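Local coordinates for protein hydratase ChsH2 (PDB 4W78) that probably hydrates an enoyl-CoA intermediate of cholesterol breakdown, working in complex with its partner ChsH1 as a MaoC-like hydratase, at residues H34-R37 / D38-V41; V59-Y62 / V63-A67; F49-I52 / L53-T56. One frame throughout, in Å; residues are numbered along the deposited sequence.

Interaction 1 of 3, residues H34-R37 / D38-V41. With CD (cadmium ion), chain B.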
# COMPACT_ATOMS: atom_id res chain seq x y z
N HIS F 34 2.81 9.94 -8.56
CA HIS F 34 2.03 10.12 -7.33
C HIS F 34 2.82 9.82 -6.06
O HIS F 34 2.31 10.04 -4.96
CB HIS F 34 0.76 9.26 -7.35
CG HIS F 34 -0.02 9.37 -8.62
ND1 HIS F 34 -0.51 10.57 -9.10
CD2 HIS F 34 -0.36 8.44 -9.53
CE1 HIS F 34 -1.12 10.37 -10.25
NE2 HIS F 34 -1.03 9.09 -10.54
N HIS F 35 4.04 9.30 -6.19
CA HIS F 35 4.83 8.98 -5.00
C HIS F 35 6.32 9.26 -5.14
O HIS F 35 7.06 9.17 -4.16
CB HIS F 35 4.63 7.52 -4.60
CG HIS F 35 5.14 6.56 -5.63
ND1 HIS F 35 4.30 5.96 -6.55
CD2 HIS F 35 6.39 6.12 -5.90
CE1 HIS F 35 5.03 5.18 -7.34
NE2 HIS F 35 6.29 5.26 -6.97
N ASP F 36 6.78 9.58 -6.34
CA ASP F 36 8.19 9.84 -6.59
C ASP F 36 8.32 11.29 -7.05
O ASP F 36 8.02 11.61 -8.20
CB ASP F 36 8.69 8.87 -7.68
CG ASP F 36 10.17 9.02 -8.01
OD1 ASP F 36 10.76 10.08 -7.74
OD2 ASP F 36 10.74 8.05 -8.57
N ARG F 37 8.76 12.16 -6.15
CA ARG F 37 8.88 13.58 -6.48
C ARG F 37 9.78 13.81 -7.69
O ARG F 37 9.49 14.65 -8.54
CB ARG F 37 9.40 14.35 -5.27
CG ARG F 37 9.90 15.75 -5.59
CD ARG F 37 10.42 16.44 -4.33
NE ARG F 37 9.31 16.80 -3.45
CZ ARG F 37 9.45 17.13 -2.16
NH1 ARG F 37 10.63 17.11 -1.58
NH2 ARG F 37 8.37 17.43 -1.45
N ASP F 38 10.87 13.05 -7.77
CA ASP F 38 11.83 13.26 -8.86
C ASP F 38 11.21 12.97 -10.22
O ASP F 38 11.47 13.68 -11.19
CB ASP F 38 13.10 12.44 -8.62
CG ASP F 38 13.82 12.83 -7.35
OD1 ASP F 38 13.66 13.99 -6.90
OD2 ASP F 38 14.55 11.98 -6.79
N LYS F 39 10.35 11.95 -10.28
CA LYS F 39 9.64 11.64 -11.52
C LYS F 39 8.55 12.66 -11.88
O LYS F 39 8.34 12.95 -13.06
CB LYS F 39 9.07 10.21 -11.50
CG LYS F 39 10.16 9.15 -11.62
CD LYS F 39 10.84 9.18 -13.00
CE LYS F 39 11.89 8.09 -13.09
NZ LYS F 39 12.60 8.10 -14.40
N ALA F 40 7.85 13.20 -10.88
CA ALA F 40 6.90 14.28 -11.14
C ALA F 40 7.63 15.48 -11.71
O ALA F 40 7.24 16.06 -12.73
CB ALA F 40 6.13 14.65 -9.85
N VAL F 41 8.74 15.85 -11.06
CA VAL F 41 9.53 16.98 -11.51
C VAL F 41 10.09 16.78 -12.94
O VAL F 41 10.16 17.72 -13.73
CB VAL F 41 10.64 17.28 -10.50
CG1 VAL F 41 11.66 18.25 -11.07
CG2 VAL F 41 10.02 17.84 -9.21
CD CD B . -2.14 7.77 -12.15
O HOH W 1 -0.81 8.56 -13.89
O HOH W 2 -2.63 5.85 -13.80

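Interaction 2 of 3, residues V59-Y62 / V63-A67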
# COMPACT_ATOMS: atom_id res chain seq x y z
N VAL F 59 -14.69 12.59 -4.05
CA VAL F 59 -15.99 13.16 -4.42
C VAL F 59 -17.13 12.28 -3.88
O VAL F 59 -18.13 12.78 -3.34
CB VAL F 59 -16.10 13.34 -5.95
CG1 VAL F 59 -17.54 13.58 -6.37
CG2 VAL F 59 -15.19 14.47 -6.42
N GLN F 60 -16.98 10.96 -4.03
CA GLN F 60 -17.94 10.01 -3.46
C GLN F 60 -18.08 10.20 -1.96
O GLN F 60 -19.21 10.31 -1.45
CB GLN F 60 -17.49 8.58 -3.77
CG GLN F 60 -18.49 7.52 -3.35
CD GLN F 60 -18.00 6.15 -3.71
OE1 GLN F 60 -18.37 5.60 -4.73
NE2 GLN F 60 -17.13 5.61 -2.88
N ARG F 61 -16.96 10.19 -1.25
CA ARG F 61 -16.95 10.36 0.21
C ARG F 61 -17.63 11.66 0.62
O ARG F 61 -18.45 11.69 1.54
CB ARG F 61 -15.52 10.38 0.72
CG ARG F 61 -15.45 10.78 2.18
CD ARG F 61 -14.03 11.07 2.60
NE ARG F 61 -14.05 11.82 3.85
CZ ARG F 61 -12.97 12.29 4.46
NH1 ARG F 61 -11.77 12.07 3.93
NH2 ARG F 61 -13.09 12.97 5.59
N TYR F 62 -17.28 12.74 -0.08
CA TYR F 62 -17.83 14.05 0.25
C TYR F 62 -19.37 14.05 0.19
O TYR F 62 -20.06 14.55 1.10
CB TYR F 62 -17.23 15.09 -0.69
CG TYR F 62 -17.75 16.47 -0.43
CD1 TYR F 62 -17.47 17.10 0.78
CD2 TYR F 62 -18.53 17.14 -1.35
CE1 TYR F 62 -17.96 18.37 1.05
CE2 TYR F 62 -19.03 18.41 -1.09
CZ TYR F 62 -18.73 19.02 0.11
OH TYR F 62 -19.22 20.28 0.39
N VAL F 63 -19.91 13.46 -0.87
CA VAL F 63 -21.36 13.40 -1.05
C VAL F 63 -22.03 12.48 -0.02
O VAL F 63 -23.07 12.84 0.54
CB VAL F 63 -21.74 12.98 -2.50
CG1 VAL F 63 -23.25 12.74 -2.62
CG2 VAL F 63 -21.33 14.05 -3.45
N THR F 64 -21.45 11.31 0.23
CA THR F 64 -22.06 10.37 1.17
C THR F 64 -21.89 10.77 2.63
O THR F 64 -22.69 10.39 3.47
CB THR F 64 -21.62 8.91 0.96
OG1 THR F 64 -20.20 8.81 1.14
CG2 THR F 64 -21.99 8.45 -0.44
N ASP F 65 -20.85 11.56 2.93
CA ASP F 65 -20.71 12.16 4.26
C ASP F 65 -21.97 12.96 4.60
O ASP F 65 -22.44 12.96 5.74
CB ASP F 65 -19.50 13.11 4.31
CG ASP F 65 -18.17 12.39 4.51
OD1 ASP F 65 -18.15 11.16 4.69
OD2 ASP F 65 -17.13 13.10 4.51
N TRP F 66 -22.51 13.64 3.59
CA TRP F 66 -23.70 14.47 3.73
C TRP F 66 -24.98 13.64 3.60
O TRP F 66 -25.92 13.78 4.40
CB TRP F 66 -23.66 15.57 2.67
CG TRP F 66 -24.95 16.31 2.45
CD1 TRP F 66 -25.49 17.30 3.23
CD2 TRP F 66 -25.84 16.13 1.35
NE1 TRP F 66 -26.67 17.74 2.68
CE2 TRP F 66 -26.90 17.04 1.52
CE3 TRP F 66 -25.84 15.30 0.23
CZ2 TRP F 66 -27.97 17.12 0.62
CZ3 TRP F 66 -26.89 15.38 -0.66
CH2 TRP F 66 -27.93 16.29 -0.46
N ALA F 67 -25.02 12.79 2.58
CA ALA F 67 -26.24 12.07 2.21
C ALA F 67 -26.53 10.91 3.15
O ALA F 67 -27.69 10.54 3.37
CB ALA F 67 -26.15 11.59 0.76
O HOH W 3 -15.60 13.61 6.85

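Interaction 3 of 3, residues F49-I52 / L53-T56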
# COMPACT_ATOMS: atom_id res chain seq x y z
N PHE F 49 1.46 14.49 -6.96
CA PHE F 49 0.10 15.01 -7.00
C PHE F 49 -0.89 13.86 -6.92
O PHE F 49 -0.59 12.72 -7.27
CB PHE F 49 -0.15 15.87 -8.25
CG PHE F 49 0.16 15.19 -9.55
CD1 PHE F 49 -0.80 14.42 -10.21
CD2 PHE F 49 1.40 15.36 -10.14
CE1 PHE F 49 -0.51 13.81 -11.42
CE2 PHE F 49 1.70 14.75 -11.36
CZ PHE F 49 0.74 13.98 -12.00
N VAL F 50 -2.08 14.22 -6.44
CA VAL F 50 -3.16 13.25 -6.22
C VAL F 50 -3.65 12.67 -7.54
O VAL F 50 -3.79 13.39 -8.54
CB VAL F 50 -4.32 13.97 -5.49
CG1 VAL F 50 -5.57 13.07 -5.36
CG2 VAL F 50 -3.88 14.43 -4.11
N ASN F 51 -3.95 11.36 -7.55
CA ASN F 51 -4.38 10.69 -8.79
C ASN F 51 -5.90 10.78 -8.99
O ASN F 51 -6.64 11.17 -8.09
CB ASN F 51 -3.90 9.23 -8.84
CG ASN F 51 -4.69 8.29 -7.93
OD1 ASN F 51 -5.30 8.72 -6.96
ND2 ASN F 51 -4.70 7.01 -8.27
N ILE F 52 -6.37 10.42 -10.18
CA ILE F 52 -7.77 10.65 -10.50
C ILE F 52 -8.69 9.64 -9.80
O ILE F 52 -9.85 9.95 -9.53
CB ILE F 52 -8.00 10.74 -12.03
CG1 ILE F 52 -9.36 11.40 -12.34
CG2 ILE F 52 -7.84 9.37 -12.68
CD1 ILE F 52 -9.47 11.81 -13.79
N LEU F 53 -8.18 8.45 -9.50
CA LEU F 53 -9.00 7.46 -8.78
C LEU F 53 -9.27 7.95 -7.37
O LEU F 53 -10.32 7.67 -6.79
CB LEU F 53 -8.35 6.06 -8.74
CG LEU F 53 -8.28 5.27 -10.07
CD1 LEU F 53 -7.21 5.84 -11.00
CD2 LEU F 53 -8.01 3.79 -9.85
N THR F 54 -8.32 8.68 -6.79
CA THR F 54 -8.53 9.27 -5.47
C THR F 54 -9.50 10.45 -5.56
O THR F 54 -10.36 10.60 -4.69
CB THR F 54 -7.18 9.70 -4.85
OG1 THR F 54 -6.40 8.53 -4.60
CG2 THR F 54 -7.39 10.48 -3.57
N ASP F 55 -9.38 11.29 -6.59
CA ASP F 55 -10.39 12.34 -6.79
C ASP F 55 -11.81 11.78 -6.85
O ASP F 55 -12.74 12.32 -6.23
CB ASP F 55 -10.11 13.15 -8.07
CG ASP F 55 -8.93 14.08 -7.92
OD1 ASP F 55 -8.79 14.71 -6.84
OD2 ASP F 55 -8.15 14.21 -8.89
N THR F 56 -11.99 10.70 -7.61
CA THR F 56 -13.31 10.06 -7.71
C THR F 56 -13.77 9.56 -6.32
O THR F 56 -14.94 9.76 -5.92
CB THR F 56 -13.28 8.89 -8.69
OG1 THR F 56 -12.80 9.35 -9.97
CG2 THR F 56 -14.67 8.29 -8.86
O HOH W 4 -5.84 13.60 -10.22

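Interaction 1 of 3, residues H34-R37 / D38-V41
Val41 N donates to Arg37 O at 2.9 Å, at a nearly straight N-H...O angle of 169°. One residue earlier, Ala40 N reaches Asp36 O at 3.1 Å. These two bonds close the first turn of helix 37-42. Asp36 stands just before it as the N-cap. Its CG lies anti to the backbone N (chi1 -179°), which swings the carboxylate back over the open end of the helix. There OD1 accepts from Lys39 N at 3.2 Å, with the donor well above the carboxylate plane. The other oxygen of Asp36, OD2, lies 3.3 Å from Lys39 CG. The lysine chain bends at its second torsion and carries its amine away from the acid. Arg37 and Val41 run side by side in the same direction. Asp38 OD2 is 4.3 Å from Asp36 OD1; two like-charged carboxylates this close probably disfavour each other's ionisation. Arg37 and Tyr87 of the second subunit, another copy of this protein, both bind Asp38 OD2 and probably offset this. Two residues before the cap, His34 NE2 binds the cadmium ion at 2.4 Å. His34 ND1 donates to Phe49 O, which limits rotation of the ring and keeps NE2 turned to the metal. Asp29 and waters 1 and 2 are further ligands. The Asp29–His34 spacing is consistent with the active-site pair of MaoC-like hydratases, placed here just ahead of an N-capped helix.

Interaction 2 of 3, residues V59-Y62 / V63-A67
Arg61 and Asp65 stand one turn apart on helix 52-67 and form a salt bridge. The direct bond is weak: Arg61 NE to Asp65 OD2 is 3.4 Å. OD2 comes to the edge of the guanidinium, near its plane, but the carboxylate is turned 67° against that plane. Water 3 strengthens the link. It accepts from Arg61 NH2 at 2.9 Å, in the guanidinium plane, and donates to Asp65 OD2 at 2.8 Å. The arginine chain is extended from CG to NE, which carries the guanidinium outward past the carboxylate. Arg61 NH1 has its own acceptor, the carbonyl O of Ile39 in the ChsH1 chain. All three nitrogens of the guanidinium are thus engaged.

The helix backbone is bonded in the usual way. Val63 N donates to Val59 O, Thr64 N to Gln60 O at 3.0 Å, and Asp65 N to Arg61 O at 2.8 Å. Thr64 OG1 folds back over the preceding turn (chi1 61°) and lies 3.2 Å from Gln60 O. Arg61 O is also within its reach, so its acceptor is not settled.

The other polar ends leave the helix. Gln60 OE1 accepts from Ala65 N of ChsH1, and Tyr62 OH bonds Pro9 O on strand 7-14. Val59 and Val63 pack on strand 116-125. Much of the polar chemistry of this turn therefore goes into joining the helix to ChsH1 and to the sheet, while the exposed Asp65 adds a water-assisted hold on Arg61.

Interaction 3 of 3, residues F49-I52 / L53-T56
The chain is extended at Asn51 (psi 168°) and turns helical at Ile52 (psi -27°), which makes Asn51 the N-cap of helix 52-67. Asp55 N donates to Asn51 O at 3.1 Å, and Thr56 N to Ile52 O at 3.0 Å. The side chain of Asn51 completes the cap. Its CG sits between the backbone N and the carbonyl carbon (chi1 76°); this brings OD1 over the first turn. Two donors of Thr54 grip that oxygen. Thr54 OG1 donates to Asn51 OD1 at 2.6 Å, in the plane of the side-chain carbonyl; Thr54 N reaches the same OD1 at 3.0 Å from above that plane. Asn51 ND2 donates to Asp29 OD2 and Thr27 OG1. The side chains of Val50 and Thr54 cross at about a right angle, with Val50 CG1 3.6 Å from Thr54 CG2. Water 4 donates to Val50 O and to Asp55 OD2, 2.7 Å from each, and ties the loop to the helix. Asp55 OD1 is hydrogen-bonded to His117 NE2. With two bonds on OD1 and two partners for ND2, the Asn51 amide has a defined flip. It caps the helix and probably helps to position Asp29, a cadmium ligand, from the second shell.

In the fold
Along the chain the order is interaction 1, interaction 3, interaction 2. Interaction 1 starts helix 37-42, and interaction 3 starts the next helix, 52-67. Interaction 2 takes up the C-terminal half of that same helix. Centres of interactions 1 and 3 are about 15 Å apart, and the two touch through His34 beside Phe49 and Asn51. Interactions 2 and 3 have centres about 16 Å apart, while those of 1 and 2 are about 29 Å apart, on opposite sides of the chain's centre. Helix 52-67 packs on the antiparallel sheet, consistent with a hot-dog fold. One end of it thus adjoins the cadmium site, and both interactions on it also meet ChsH1.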